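Local structure of alpha-L-rhamnosidase (4XHC) at residues G494-V497 against T503-E506; P214-I219 against W536-Y541; S149-Q154 against K521-Y526; F71-E76 against V135-S140. The protein hydrolyses terminal alpha-L-rhamnose residues from rhamnosides, as a two-domain enzyme of glycoside hydrolase family 78. One frame throughout, in Å; residues are numbered along the deposited sequence.

Contact 1. Residues G494-V497 against T503-E506. With RAM (alpha-L-rhamnopyranose), chain C.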
loop_
_atom_site.group_PDB
_atom_site.type_symbol
_atom_site.label_atom_id
_atom_site.label_comp_id
_atom_site.label_asym_id
_atom_site.label_seq_id
_atom_site.Cartn_x
_atom_site.Cartn_y
_atom_site.Cartn_z
ATOM N N GLY A 494 34.020 -13.032 -14.075
ATOM C CA GLY A 494 33.977 -14.373 -13.484
ATOM C C GLY A 494 33.812 -14.372 -11.970
ATOM O O GLY A 494 33.229 -15.299 -11.394
ATOM N N ALA A 495 34.333 -13.328 -11.324
ATOM C CA ALA A 495 34.169 -13.146 -9.877
ATOM C C ALA A 495 32.706 -12.931 -9.507
ATOM O O ALA A 495 32.227 -13.508 -8.533
ATOM C CB ALA A 495 35.011 -11.985 -9.379
ATOM N N MET A 496 32.003 -12.112 -10.287
ATOM C CA MET A 496 30.573 -11.892 -10.078
ATOM C C MET A 496 29.793 -13.178 -10.299
ATOM O O MET A 496 28.888 -13.499 -9.527
ATOM C CB MET A 496 30.046 -10.775 -10.984
ATOM C CG MET A 496 30.381 -9.378 -10.471
ATOM S SD MET A 496 29.649 -8.036 -11.433
ATOM C CE MET A 496 30.701 -8.047 -12.873
ATOM N N VAL A 497 30.167 -13.937 -11.324
ATOM C CA VAL A 497 29.530 -15.226 -11.562
ATOM C C VAL A 497 29.775 -16.177 -10.393
ATOM O O VAL A 497 28.819 -16.767 -9.880
ATOM C CB VAL A 497 30.006 -15.881 -12.869
ATOM C CG1 VAL A 497 29.501 -17.320 -12.972
ATOM C CG2 VAL A 497 29.538 -15.055 -14.061
ATOM N N THR A 503 22.621 -11.818 -12.980
ATOM C CA THR A 503 22.819 -10.701 -13.894
ATOM C C THR A 503 23.981 -9.853 -13.394
ATOM O O THR A 503 24.267 -9.845 -12.202
ATOM C CB THR A 503 21.566 -9.823 -13.968
ATOM O OG1 THR A 503 21.181 -9.432 -12.654
ATOM C CG2 THR A 503 20.431 -10.587 -14.594
ATOM N N PHE A 504 24.650 -9.136 -14.294
ATOM C CA PHE A 504 25.806 -8.338 -13.890
ATOM C C PHE A 504 25.417 -7.002 -13.246
ATOM O O PHE A 504 24.386 -6.402 -13.568
ATOM C CB PHE A 504 26.791 -8.149 -15.050
ATOM C CG PHE A 504 27.528 -9.404 -15.410
ATOM C CD1 PHE A 504 28.171 -10.149 -14.433
ATOM C CD2 PHE A 504 27.560 -9.860 -16.713
ATOM C CE1 PHE A 504 28.837 -11.319 -14.749
ATOM C CE2 PHE A 504 28.226 -11.028 -17.036
ATOM C CZ PHE A 504 28.864 -11.760 -16.051
ATOM N N TRP A 505 26.281 -6.540 -12.344
ATOM C CA TRP A 505 25.946 -5.466 -11.417
ATOM C C TRP A 505 26.325 -4.092 -11.949
ATOM O O TRP A 505 27.272 -3.957 -12.715
ATOM C CB TRP A 505 26.647 -5.698 -10.073
ATOM C CG TRP A 505 26.421 -7.070 -9.474
ATOM C CD1 TRP A 505 25.412 -7.944 -9.763
ATOM C CD2 TRP A 505 27.220 -7.704 -8.471
ATOM N NE1 TRP A 505 25.543 -9.084 -9.008
ATOM C CE2 TRP A 505 26.647 -8.963 -8.209
ATOM C CE3 TRP A 505 28.372 -7.330 -7.776
ATOM C CZ2 TRP A 505 27.187 -9.850 -7.282
ATOM C CZ3 TRP A 505 28.907 -8.210 -6.855
ATOM C CH2 TRP A 505 28.316 -9.456 -6.616
ATOM N N GLU A 506 25.588 -3.075 -11.514
ATOM C CA GLU A 506 25.926 -1.688 -11.806
ATOM C C GLU A 506 27.315 -1.301 -11.245
ATOM O O GLU A 506 28.133 -0.700 -11.949
ATOM C CB GLU A 506 24.868 -0.778 -11.206
ATOM C CG GLU A 506 25.076 0.711 -11.455
ATOM C CD GLU A 506 24.174 1.579 -10.601
ATOM O OE1 GLU A 506 23.679 1.058 -9.574
ATOM O OE2 GLU A 506 23.930 2.763 -10.947
HETATM C C1 RAM C . 23.693 6.539 -12.597
HETATM C C2 RAM C . 23.509 5.184 -13.251
HETATM C C3 RAM C . 23.544 5.309 -14.762
HETATM C C4 RAM C . 24.652 6.269 -15.160
HETATM C C5 RAM C . 24.281 7.664 -14.686
HETATM C C6 RAM C . 25.477 8.510 -14.327
HETATM O O1 RAM C . 22.822 6.625 -11.539
HETATM O O2 RAM C . 24.601 4.383 -12.829
HETATM O O3 RAM C . 23.765 4.035 -15.372
HETATM O O4 RAM C . 24.809 6.288 -16.567
HETATM O O5 RAM C . 23.429 7.587 -13.523
#

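Contact 2. Residues P214-I219 against W536-Y541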
loop_
_atom_site.group_PDB
_atom_site.type_symbol
_atom_site.label_atom_id
_atom_site.label_comp_id
_atom_site.label_asym_id
_atom_site.label_seq_id
_atom_site.Cartn_x
_atom_site.Cartn_y
_atom_site.Cartn_z
ATOM N N PRO A 214 34.560 -22.979 -21.353
ATOM C CA PRO A 214 33.357 -23.073 -20.505
ATOM C C PRO A 214 33.138 -21.871 -19.574
ATOM O O PRO A 214 31.995 -21.538 -19.270
ATOM C CB PRO A 214 33.578 -24.363 -19.700
ATOM C CG PRO A 214 35.049 -24.592 -19.731
ATOM C CD PRO A 214 35.548 -24.026 -21.032
ATOM N N GLN A 215 34.213 -21.220 -19.140
ATOM C CA GLN A 215 34.080 -20.094 -18.221
ATOM C C GLN A 215 33.586 -18.824 -18.924
ATOM O O GLN A 215 32.852 -18.032 -18.334
ATOM C CB GLN A 215 35.397 -19.826 -17.500
ATOM C CG GLN A 215 35.198 -19.076 -16.194
ATOM C CD GLN A 215 36.487 -18.504 -15.634
ATOM O OE1 GLN A 215 37.591 -19.002 -15.912
ATOM N NE2 GLN A 215 36.351 -17.452 -14.825
ATOM N N LEU A 216 34.000 -18.623 -20.174
ATOM C CA LEU A 216 33.472 -17.524 -20.980
ATOM C C LEU A 216 32.005 -17.752 -21.362
ATOM O O LEU A 216 31.235 -16.795 -21.477
ATOM C CB LEU A 216 34.301 -17.329 -22.247
ATOM C CG LEU A 216 35.739 -16.855 -22.084
ATOM C CD1 LEU A 216 36.419 -16.783 -23.445
ATOM C CD2 LEU A 216 35.807 -15.503 -21.384
ATOM N N ARG A 217 31.630 -19.013 -21.580
ATOM C CA ARG A 217 30.240 -19.362 -21.877
ATOM C C ARG A 217 29.323 -18.965 -20.723
ATOM O O ARG A 217 28.267 -18.375 -20.944
ATOM C CB ARG A 217 30.100 -20.859 -22.179
ATOM C CG ARG A 217 28.658 -21.312 -22.399
ATOM C CD ARG A 217 28.547 -22.750 -22.911
ATOM N NE ARG A 217 29.398 -22.979 -24.080
ATOM C CZ ARG A 217 29.174 -22.483 -25.300
ATOM N NH1 ARG A 217 28.109 -21.725 -25.553
ATOM N NH2 ARG A 217 30.024 -22.744 -26.284
ATOM N N ALA A 218 29.743 -19.281 -19.498
ATOM C CA ALA A 218 28.979 -18.952 -18.291
ATOM C C ALA A 218 28.792 -17.442 -18.123
ATOM O O ALA A 218 27.718 -16.982 -17.743
ATOM C CB ALA A 218 29.665 -19.535 -17.064
ATOM N N ILE A 219 29.845 -16.685 -18.418
ATOM C CA ILE A 219 29.804 -15.222 -18.382
ATOM C C ILE A 219 28.878 -14.661 -19.460
ATOM O O ILE A 219 28.096 -13.743 -19.207
ATOM C CB ILE A 219 31.223 -14.630 -18.540
ATOM C CG1 ILE A 219 32.035 -14.900 -17.274
ATOM C CG2 ILE A 219 31.175 -13.135 -18.811
ATOM C CD1 ILE A 219 33.524 -14.662 -17.425
ATOM N N TRP A 536 29.562 -9.084 -26.069
ATOM C CA TRP A 536 30.063 -8.470 -27.303
ATOM C C TRP A 536 31.513 -8.867 -27.574
ATOM O O TRP A 536 31.832 -9.335 -28.662
ATOM C CB TRP A 536 29.932 -6.941 -27.257
ATOM C CG TRP A 536 30.362 -6.250 -28.527
ATOM C CD1 TRP A 536 29.712 -6.259 -29.729
ATOM C CD2 TRP A 536 31.528 -5.451 -28.714
ATOM N NE1 TRP A 536 30.406 -5.520 -30.655
ATOM C CE2 TRP A 536 31.523 -5.008 -30.054
ATOM C CE3 TRP A 536 32.575 -5.060 -27.880
ATOM C CZ2 TRP A 536 32.530 -4.200 -30.577
ATOM C CZ3 TRP A 536 33.576 -4.247 -28.404
ATOM C CH2 TRP A 536 33.543 -3.830 -29.740
ATOM N N PHE A 537 32.382 -8.688 -26.583
ATOM C CA PHE A 537 33.789 -9.074 -26.724
ATOM C C PHE A 537 33.926 -10.542 -27.130
ATOM O O PHE A 537 34.696 -10.883 -28.034
ATOM C CB PHE A 537 34.561 -8.844 -25.419
ATOM C CG PHE A 537 34.755 -7.397 -25.070
ATOM C CD1 PHE A 537 35.412 -6.537 -25.943
ATOM C CD2 PHE A 537 34.310 -6.896 -23.852
ATOM C CE1 PHE A 537 35.600 -5.204 -25.617
ATOM C CE2 PHE A 537 34.495 -5.565 -23.519
ATOM C CZ PHE A 537 35.141 -4.718 -24.400
ATOM N N ILE A 538 33.178 -11.407 -26.458
ATOM C CA ILE A 538 33.298 -12.836 -26.681
ATOM C C ILE A 538 32.837 -13.185 -28.094
ATOM O O ILE A 538 33.523 -13.919 -28.804
ATOM C CB ILE A 538 32.541 -13.637 -25.598
ATOM C CG1 ILE A 538 33.295 -13.523 -24.269
ATOM C CG2 ILE A 538 32.410 -15.106 -25.979
ATOM C CD1 ILE A 538 32.452 -13.834 -23.057
ATOM N N ARG A 539 31.704 -12.626 -28.506
ATOM C CA ARG A 539 31.128 -12.929 -29.819
ATOM C C ARG A 539 31.836 -12.223 -30.974
ATOM O O ARG A 539 32.147 -12.847 -31.977
ATOM C CB ARG A 539 29.634 -12.593 -29.838
ATOM C CG ARG A 539 28.794 -13.533 -28.991
ATOM C CD ARG A 539 27.479 -12.901 -28.578
ATOM N NE ARG A 539 26.766 -13.738 -27.615
ATOM C CZ ARG A 539 25.710 -14.497 -27.891
ATOM N NH1 ARG A 539 25.193 -14.548 -29.112
ATOM N NH2 ARG A 539 25.152 -15.208 -26.924
ATOM N N GLN A 540 32.097 -10.931 -30.825
ATOM C CA GLN A 540 32.711 -10.128 -31.885
ATOM C C GLN A 540 34.169 -10.499 -32.145
ATOM O O GLN A 540 34.598 -10.483 -33.288
ATOM C CB GLN A 540 32.621 -8.634 -31.538
ATOM C CG GLN A 540 33.018 -7.680 -32.658
ATOM C CD GLN A 540 32.090 -7.744 -33.842
ATOM O OE1 GLN A 540 30.910 -8.061 -33.717
ATOM N NE2 GLN A 540 32.616 -7.433 -35.003
ATOM N N TYR A 541 34.929 -10.814 -31.095
ATOM C CA TYR A 541 36.353 -11.157 -31.242
ATOM C C TYR A 541 36.627 -12.658 -31.211
ATOM O O TYR A 541 37.780 -13.087 -31.293
ATOM C CB TYR A 541 37.187 -10.445 -30.181
ATOM C CG TYR A 541 37.183 -8.947 -30.351
ATOM C CD1 TYR A 541 36.137 -8.181 -29.856
ATOM C CD2 TYR A 541 38.218 -8.291 -31.023
ATOM C CE1 TYR A 541 36.121 -6.805 -30.007
ATOM C CE2 TYR A 541 38.209 -6.917 -31.178
ATOM C CZ TYR A 541 37.155 -6.184 -30.665
ATOM O OH TYR A 541 37.113 -4.828 -30.802
#

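Contact 3. Residues S149-Q154 against K521-Y526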
loop_
_atom_site.group_PDB
_atom_site.type_symbol
_atom_site.label_atom_id
_atom_site.label_comp_id
_atom_site.label_asym_id
_atom_site.label_seq_id
_atom_site.Cartn_x
_atom_site.Cartn_y
_atom_site.Cartn_z
ATOM N N SER A 149 12.484 5.821 -2.203
ATOM C CA SER A 149 11.286 5.335 -2.867
ATOM C C SER A 149 11.589 4.287 -3.924
ATOM O O SER A 149 10.693 3.573 -4.355
ATOM C CB SER A 149 10.505 6.498 -3.474
ATOM O OG SER A 149 11.168 7.043 -4.607
ATOM N N TRP A 150 12.842 4.193 -4.350
ATOM C CA TRP A 150 13.254 3.111 -5.257
ATOM C C TRP A 150 13.213 1.711 -4.620
ATOM O O TRP A 150 13.142 0.705 -5.330
ATOM C CB TRP A 150 14.669 3.362 -5.787
ATOM C CG TRP A 150 14.761 4.405 -6.857
ATOM C CD1 TRP A 150 15.511 5.548 -6.824
ATOM C CD2 TRP A 150 14.086 4.403 -8.119
ATOM N NE1 TRP A 150 15.338 6.257 -7.984
ATOM C CE2 TRP A 150 14.470 5.577 -8.797
ATOM C CE3 TRP A 150 13.182 3.528 -8.738
ATOM C CZ2 TRP A 150 13.990 5.897 -10.071
ATOM C CZ3 TRP A 150 12.700 3.848 -10.007
ATOM C CH2 TRP A 150 13.108 5.024 -10.660
ATOM N N LEU A 151 13.296 1.655 -3.295
ATOM C CA LEU A 151 13.285 0.391 -2.576
ATOM C C LEU A 151 11.895 -0.246 -2.653
ATOM O O LEU A 151 10.892 0.398 -2.329
ATOM C CB LEU A 151 13.715 0.611 -1.127
ATOM C CG LEU A 151 15.132 1.169 -0.954
ATOM C CD1 LEU A 151 15.421 1.531 0.489
ATOM C CD2 LEU A 151 16.169 0.173 -1.439
ATOM N N GLN A 152 11.856 -1.513 -3.079
ATOM C CA GLN A 152 10.623 -2.173 -3.529
ATOM C C GLN A 152 9.869 -2.911 -2.421
ATOM O O GLN A 152 10.384 -3.833 -1.792
ATOM C CB GLN A 152 10.950 -3.137 -4.669
ATOM C CG GLN A 152 11.683 -2.483 -5.837
ATOM C CD GLN A 152 11.981 -3.470 -6.941
ATOM O OE1 GLN A 152 11.402 -3.406 -8.020
ATOM N NE2 GLN A 152 12.888 -4.400 -6.672
ATOM N N GLN A 153 8.614 -2.524 -2.236
ATOM C CA GLN A 153 7.903 -2.762 -1.000
ATOM C C GLN A 153 6.432 -2.427 -1.213
ATOM O O GLN A 153 6.122 -1.489 -1.938
ATOM C CB GLN A 153 8.499 -1.820 0.025
ATOM C CG GLN A 153 8.077 -2.061 1.450
ATOM C CD GLN A 153 8.722 -1.068 2.385
ATOM O OE1 GLN A 153 8.924 0.098 2.034
ATOM N NE2 GLN A 153 9.072 -1.528 3.574
ATOM N N GLN A 154 5.520 -3.166 -0.590
ATOM C CA GLN A 154 4.091 -2.909 -0.780
ATOM C C GLN A 154 3.259 -3.503 0.338
ATOM O O GLN A 154 3.358 -4.690 0.605
ATOM C CB GLN A 154 3.626 -3.495 -2.121
ATOM C CG GLN A 154 2.168 -3.219 -2.500
ATOM C CD GLN A 154 1.872 -1.739 -2.686
ATOM O OE1 GLN A 154 2.209 -1.148 -3.714
ATOM N NE2 GLN A 154 1.244 -1.132 -1.688
ATOM N N LYS A 521 24.336 -0.410 -0.325
ATOM C CA LYS A 521 24.405 -1.431 -1.367
ATOM C C LYS A 521 22.993 -1.903 -1.725
ATOM O O LYS A 521 22.801 -2.516 -2.765
ATOM C CB LYS A 521 25.309 -2.595 -0.922
ATOM C CG LYS A 521 24.588 -3.626 -0.071
ATOM C CD LYS A 521 25.425 -4.287 1.019
ATOM C CE LYS A 521 24.462 -4.839 2.070
ATOM N NZ LYS A 521 25.110 -5.662 3.118
ATOM N N LEU A 522 22.013 -1.606 -0.861
ATOM C CA LEU A 522 20.600 -1.924 -1.113
ATOM C C LEU A 522 20.026 -1.219 -2.326
ATOM O O LEU A 522 19.123 -1.735 -2.964
ATOM C CB LEU A 522 19.718 -1.505 0.056
ATOM C CG LEU A 522 19.894 -2.153 1.421
ATOM C CD1 LEU A 522 18.875 -1.553 2.384
ATOM C CD2 LEU A 522 19.763 -3.658 1.322
ATOM N N ILE A 523 20.513 -0.022 -2.615
ATOM C CA ILE A 523 19.952 0.777 -3.686
ATOM C C ILE A 523 20.812 0.745 -4.946
ATOM O O ILE A 523 20.457 1.339 -5.950
ATOM C CB ILE A 523 19.677 2.216 -3.201
ATOM C CG1 ILE A 523 18.495 2.810 -3.956
ATOM C CG2 ILE A 523 20.903 3.098 -3.324
ATOM C CD1 ILE A 523 17.828 3.944 -3.217
ATOM N N ASN A 524 21.933 0.032 -4.912
ATOM C CA ASN A 524 22.642 -0.275 -6.150
ATOM C C ASN A 524 21.748 -1.168 -7.006
ATOM O O ASN A 524 20.874 -1.872 -6.490
ATOM C CB ASN A 524 23.979 -0.999 -5.894
ATOM C CG ASN A 524 25.012 -0.127 -5.196
ATOM O OD1 ASN A 524 24.826 1.081 -5.029
ATOM N ND2 ASN A 524 26.118 -0.742 -4.784
ATOM N N SER A 525 21.982 -1.138 -8.312
ATOM C CA SER A 525 21.300 -2.032 -9.250
ATOM C C SER A 525 22.134 -3.288 -9.460
ATOM O O SER A 525 23.356 -3.211 -9.575
ATOM C CB SER A 525 21.058 -1.311 -10.571
ATOM O OG SER A 525 20.698 -2.226 -11.581
ATOM N N TYR A 526 21.477 -4.442 -9.490
ATOM C CA TYR A 526 22.158 -5.737 -9.656
ATOM C C TYR A 526 21.846 -6.382 -11.000
ATOM O O TYR A 526 22.157 -7.546 -11.243
ATOM C CB TYR A 526 21.831 -6.669 -8.478
ATOM C CG TYR A 526 22.439 -6.136 -7.222
ATOM C CD1 TYR A 526 23.759 -6.403 -6.902
ATOM C CD2 TYR A 526 21.728 -5.280 -6.398
ATOM C CE1 TYR A 526 24.344 -5.863 -5.765
ATOM C CE2 TYR A 526 22.298 -4.750 -5.255
ATOM C CZ TYR A 526 23.605 -5.041 -4.946
ATOM O OH TYR A 526 24.157 -4.503 -3.814
#

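Contact 4. Residues F71-E76 against V135-S140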
loop_
_atom_site.group_PDB
_atom_site.type_symbol
_atom_site.label_atom_id
_atom_site.label_comp_id
_atom_site.label_asym_id
_atom_site.label_seq_id
_atom_site.Cartn_x
_atom_site.Cartn_y
_atom_site.Cartn_z
ATOM N N PHE A 71 27.102 -10.664 0.479
ATOM C CA PHE A 71 26.650 -9.523 1.285
ATOM C C PHE A 71 26.073 -9.944 2.632
ATOM O O PHE A 71 25.096 -9.357 3.103
ATOM C CB PHE A 71 25.610 -8.682 0.530
ATOM C CG PHE A 71 26.056 -8.241 -0.839
ATOM C CD1 PHE A 71 27.213 -7.486 -1.001
ATOM C CD2 PHE A 71 25.314 -8.572 -1.968
ATOM C CE1 PHE A 71 27.625 -7.084 -2.257
ATOM C CE2 PHE A 71 25.727 -8.172 -3.229
ATOM C CZ PHE A 71 26.884 -7.426 -3.373
ATOM N N GLY A 72 26.662 -10.972 3.236
ATOM C CA GLY A 72 26.335 -11.364 4.607
ATOM C C GLY A 72 25.120 -12.248 4.857
ATOM O O GLY A 72 24.739 -12.434 6.013
ATOM N N TRP A 73 24.511 -12.802 3.808
ATOM C CA TRP A 73 23.301 -13.613 3.969
ATOM C C TRP A 73 23.297 -14.853 3.077
ATOM O O TRP A 73 23.595 -14.766 1.892
ATOM C CB TRP A 73 22.059 -12.755 3.700
ATOM C CG TRP A 73 21.872 -11.657 4.711
ATOM C CD1 TRP A 73 22.307 -10.374 4.603
ATOM C CD2 TRP A 73 21.221 -11.754 5.990
ATOM N NE1 TRP A 73 21.970 -9.660 5.728
ATOM C CE2 TRP A 73 21.308 -10.485 6.598
ATOM C CE3 TRP A 73 20.575 -12.790 6.682
ATOM C CZ2 TRP A 73 20.765 -10.219 7.868
ATOM C CZ3 TRP A 73 20.036 -12.523 7.953
ATOM C CH2 TRP A 73 20.133 -11.247 8.525
ATOM N N ARG A 74 22.941 -15.997 3.663
ATOM C CA ARG A 74 22.905 -17.286 2.966
ATOM C C ARG A 74 21.497 -17.876 2.983
ATOM O O ARG A 74 20.819 -17.841 4.008
ATOM C CB ARG A 74 23.866 -18.270 3.647
ATOM C CG ARG A 74 24.106 -19.577 2.888
ATOM C CD ARG A 74 24.931 -20.575 3.701
ATOM N NE ARG A 74 24.156 -21.128 4.823
ATOM C CZ ARG A 74 24.365 -20.889 6.123
ATOM N NH1 ARG A 74 25.352 -20.101 6.538
ATOM N NH2 ARG A 74 23.573 -21.459 7.025
ATOM N N ALA A 75 21.076 -18.438 1.850
ATOM C CA ALA A 75 19.778 -19.104 1.728
ATOM C C ALA A 75 19.899 -20.610 1.991
ATOM O O ALA A 75 20.870 -21.241 1.568
ATOM C CB ALA A 75 19.191 -18.866 0.345
ATOM N N GLU A 76 18.917 -21.172 2.706
ATOM C CA GLU A 76 18.790 -22.627 2.905
ATOM C C GLU A 76 17.382 -23.029 2.493
ATOM O O GLU A 76 16.425 -22.467 3.017
ATOM C CB GLU A 76 19.012 -23.019 4.372
ATOM C CG GLU A 76 20.433 -22.813 4.907
ATOM C CD GLU A 76 21.467 -23.770 4.314
ATOM O OE1 GLU A 76 21.122 -24.937 4.028
ATOM O OE2 GLU A 76 22.638 -23.354 4.144
ATOM N N VAL A 135 16.010 -8.424 1.200
ATOM C CA VAL A 135 14.841 -8.828 1.977
ATOM C C VAL A 135 15.186 -9.215 3.429
ATOM O O VAL A 135 14.325 -9.694 4.168
ATOM C CB VAL A 135 14.052 -9.959 1.263
ATOM C CG1 VAL A 135 13.610 -9.502 -0.126
ATOM C CG2 VAL A 135 14.861 -11.253 1.165
ATOM N N CYS A 136 16.438 -9.002 3.827
ATOM C CA CYS A 136 16.896 -9.273 5.198
ATOM C C CYS A 136 17.327 -8.033 5.963
ATOM O O CYS A 136 17.188 -7.981 7.171
ATOM C CB CYS A 136 18.062 -10.244 5.178
ATOM S SG CYS A 136 17.645 -11.756 4.303
ATOM N N GLU A 137 17.876 -7.044 5.268
ATOM C CA GLU A 137 18.255 -5.787 5.901
ATOM C C GLU A 137 17.044 -4.853 5.842
ATOM O O GLU A 137 16.370 -4.769 4.809
ATOM C CB GLU A 137 19.446 -5.144 5.186
ATOM C CG GLU A 137 20.597 -6.086 4.838
ATOM C CD GLU A 137 21.705 -6.129 5.864
ATOM O OE1 GLU A 137 21.455 -5.859 7.057
ATOM O OE2 GLU A 137 22.844 -6.449 5.459
ATOM N N PRO A 138 16.754 -4.156 6.954
ATOM C CA PRO A 138 15.571 -3.296 6.960
ATOM C C PRO A 138 15.784 -2.022 6.131
ATOM O O PRO A 138 16.839 -1.379 6.235
ATOM C CB PRO A 138 15.384 -2.981 8.449
ATOM C CG PRO A 138 16.766 -3.034 9.009
ATOM C CD PRO A 138 17.507 -4.077 8.223
ATOM N N PHE A 139 14.785 -1.673 5.320
ATOM C CA PHE A 139 14.828 -0.455 4.498
ATOM C C PHE A 139 14.871 0.819 5.336
ATOM O O PHE A 139 15.399 1.828 4.900
ATOM C CB PHE A 139 13.628 -0.383 3.550
ATOM C CG PHE A 139 13.631 -1.420 2.439
ATOM C CD1 PHE A 139 14.757 -2.182 2.146
ATOM C CD2 PHE A 139 12.501 -1.605 1.661
ATOM C CE1 PHE A 139 14.740 -3.121 1.126
ATOM C CE2 PHE A 139 12.486 -2.538 0.637
ATOM C CZ PHE A 139 13.606 -3.302 0.371
ATOM N N SER A 140 14.327 0.772 6.546
ATOM C CA SER A 140 14.370 1.924 7.444
ATOM C C SER A 140 15.799 2.388 7.803
ATOM O O SER A 140 15.964 3.484 8.328
ATOM C CB SER A 140 13.570 1.628 8.720
ATOM O OG SER A 140 14.161 0.572 9.464
#

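Contact 1. Residues G494-V497 against T503-E506
Met496, near the end of helix 482-498, faces Phe504 in the irregular chain that follows, with their CA atoms 7.1 Å apart. The CB bond of Met496 points at the loop, and its side chain runs past that of Trp505 in the opposite direction. Met496 CG lies over one face of the Trp505 indole, 4.0 Å from the centroid of the six-membered ring and 13° off the ring normal. This is a CH-pi contact, offset toward the rim of the whole indole. Met496 SD sits obliquely above the five-membered ring, 4.2 Å from that centroid. A bend at the last torsion (chi3 -75°) turns the methyl toward the other aromatic, and Met496 CE comes 3.6 Å from Phe504 CD1. Met496 SD is also oblique to the Phe504 ring, 5.2 Å from its centroid. The sulfur thus makes Met-aromatic contacts with both rings, the second longer. Val497 adds CG2 against the Phe504 ring, 3.9 Å from CE1. The segments lie in the six-hairpin glycosidase domain, the (alpha/alpha)6 barrel of this family, and residues 503-506 run from helix 482-498 to Glu506 in the sugar pocket. Phe504 meets Trp493 edge-to-face and packs on helix 214-230. Glu506 directs its CB away from the helix. Its CG is anti to the backbone N (chi1 -179°), and the chain stays extended from there to the rhamnose. Rhamnose O2 gives a hydrogen bond to Glu506 OE2 at 2.6 Å. Tyr518 OH is a second partner of OE2, while OE1 has a salt bridge to Arg241 and a hydrogen bond to Ser525 N.

Contact 2. Residues P214-I219 against W536-Y541
Leu216 and Ile538 point their CB atoms at each other from two helices, and their side chains cross obliquely. The CA atoms of this pair are 7.4 Å apart. Ile538 does the reaching. Its CG1 branch lies anti to the carbonyl carbon (chi1 -71°) and its outer torsion is extended (chi2 160°), so CD1 is the atom that arrives. It settles against the root of Leu216, with Ile538 CD1 4.0 Å from Leu216 CB and 3.6 Å from Leu216 O. One branch of the leucine also takes part, Leu216 CD2 lying 4.1 Å from Ile538 CD1. One turn on, Ile219 CG2 borders the same methyl loosely, 4.5 Å from Ile538 CD1. The contact is buried, small and wholly apolar between side chains. A polar tie runs beside it, since Arg539 makes a salt bridge with Asp220 just beyond Ile219. Both helices belong to the six-hairpin glycosidase domain, though more than 300 residues separate them in the chain. Thr211 touches both Leu216 and Ile538. Helix 214-230 also meets helix 482-498, through Leu216 on Ile489 and Ile219 on Val497, while helix 534-540 turns Phe537 to helix 466-478 and Trp536 to helix 247-259.

Contact 3. Residues S149-Q154 against K521-Y526
Ile523 meets Trp150 and Leu151 where the N-terminal beta-sandwich domain touches the (alpha/alpha)6 catalytic domain. Residues 149-154 lead into strand 153-158, outermost within this chain in the six-stranded sheet. Residues 521-526 form an irregular loop of the catalytic domain. Starting at the root of the isoleucine, Ile523 CB lies 4.4 Å from Leu151 CD2. The next atom, Ile523 CG1, is 4.3 Å from that same methyl. Beyond it the chain is extended (chi2 158°), which carries Ile523 CD1 past the leucine to the foot of the tryptophan, 4.1 Å from Trp150 CB. The Trp150 indole itself leads off elsewhere, toward Arg241, and this residue also packs on Asp119 of the second subunit. Leu151 CD2 has a further neighbour in Leu522, whose O is 3.8 Å away. All four touching residues are buried. The loop borders the rhamnose site: Ile523 O accepts a hydrogen bond from Arg241 NE, and Ser525 OG is bonded to His528 ND1, a second-shell hold on a histidine that binds the sugar. The loop is also closed internally, because Tyr526 OH gives a 2.6 Å hydrogen bond to Lys521 O, arriving at a C=O...O angle of 130° and tilted from the carbonyl plane.

Contact 4. Residues F71-E76 against V135-S140
Trp73 directs its CB toward Cys136, and with CG anti to the carbonyl carbon (chi1 -65°) the indole is laid flat beneath that cysteine. Glu137 comes in differently: its chain bends at chi2 (-94°), bringing the carboxylate back to the rim of the ring. Cys136 CB stands over the middle of the six-membered ring of Trp73, 3.6 Å from its centroid, as a CH-pi contact. The thiol follows over the same ring, with Cys136 SG 4.2 Å from the centroid. At the indole edge, Trp73 NE1 donates a weak hydrogen bond of 3.3 Å to Glu137 OE2, which lies in the ring plane. The carboxylate plane is turned 82° from the indole, so the two groups are nearly perpendicular. Glu137 OE2 also forms a long, weak ion pair with Lys521 NZ of the catalytic domain. The contact is at the surface. It joins edge strand 73-79 of the six-stranded sheet to the loop between strands 122-129 and 153-158, with Trp73 and Cys136 both resting on Ala63. Cys136 over the indole, by CB and SG together, is a CH-pi and Cys sulfur-aromatic contact on the beta-sandwich of the N-terminal domain.

Contacts 1 and 3 border the rhamnose pocket. They meet directly, Glu506 N lying 3.0 Å from Ser525 O and Thr503 OG1 2.5 Å from Tyr526 O, both probable hydrogen bonds. Contact 2 backs contact 1 on the side of helix 214-230, where Phe504 CE2 is 3.5 Å from Ile219 O; their centres are 14 Å apart. Contact 4 lies beside contact 3, centre to centre 13 Å, and Tyr526 CE1 is 3.7 Å from Phe71 CE2. Phe71 also reaches Trp505 of contact 1, CZ to CH2 at 4.1 Å. Residues 503-506 thus touch segments of all three other contacts. Contacts 2 and 4 stay about 17 Å apart at their nearest atoms.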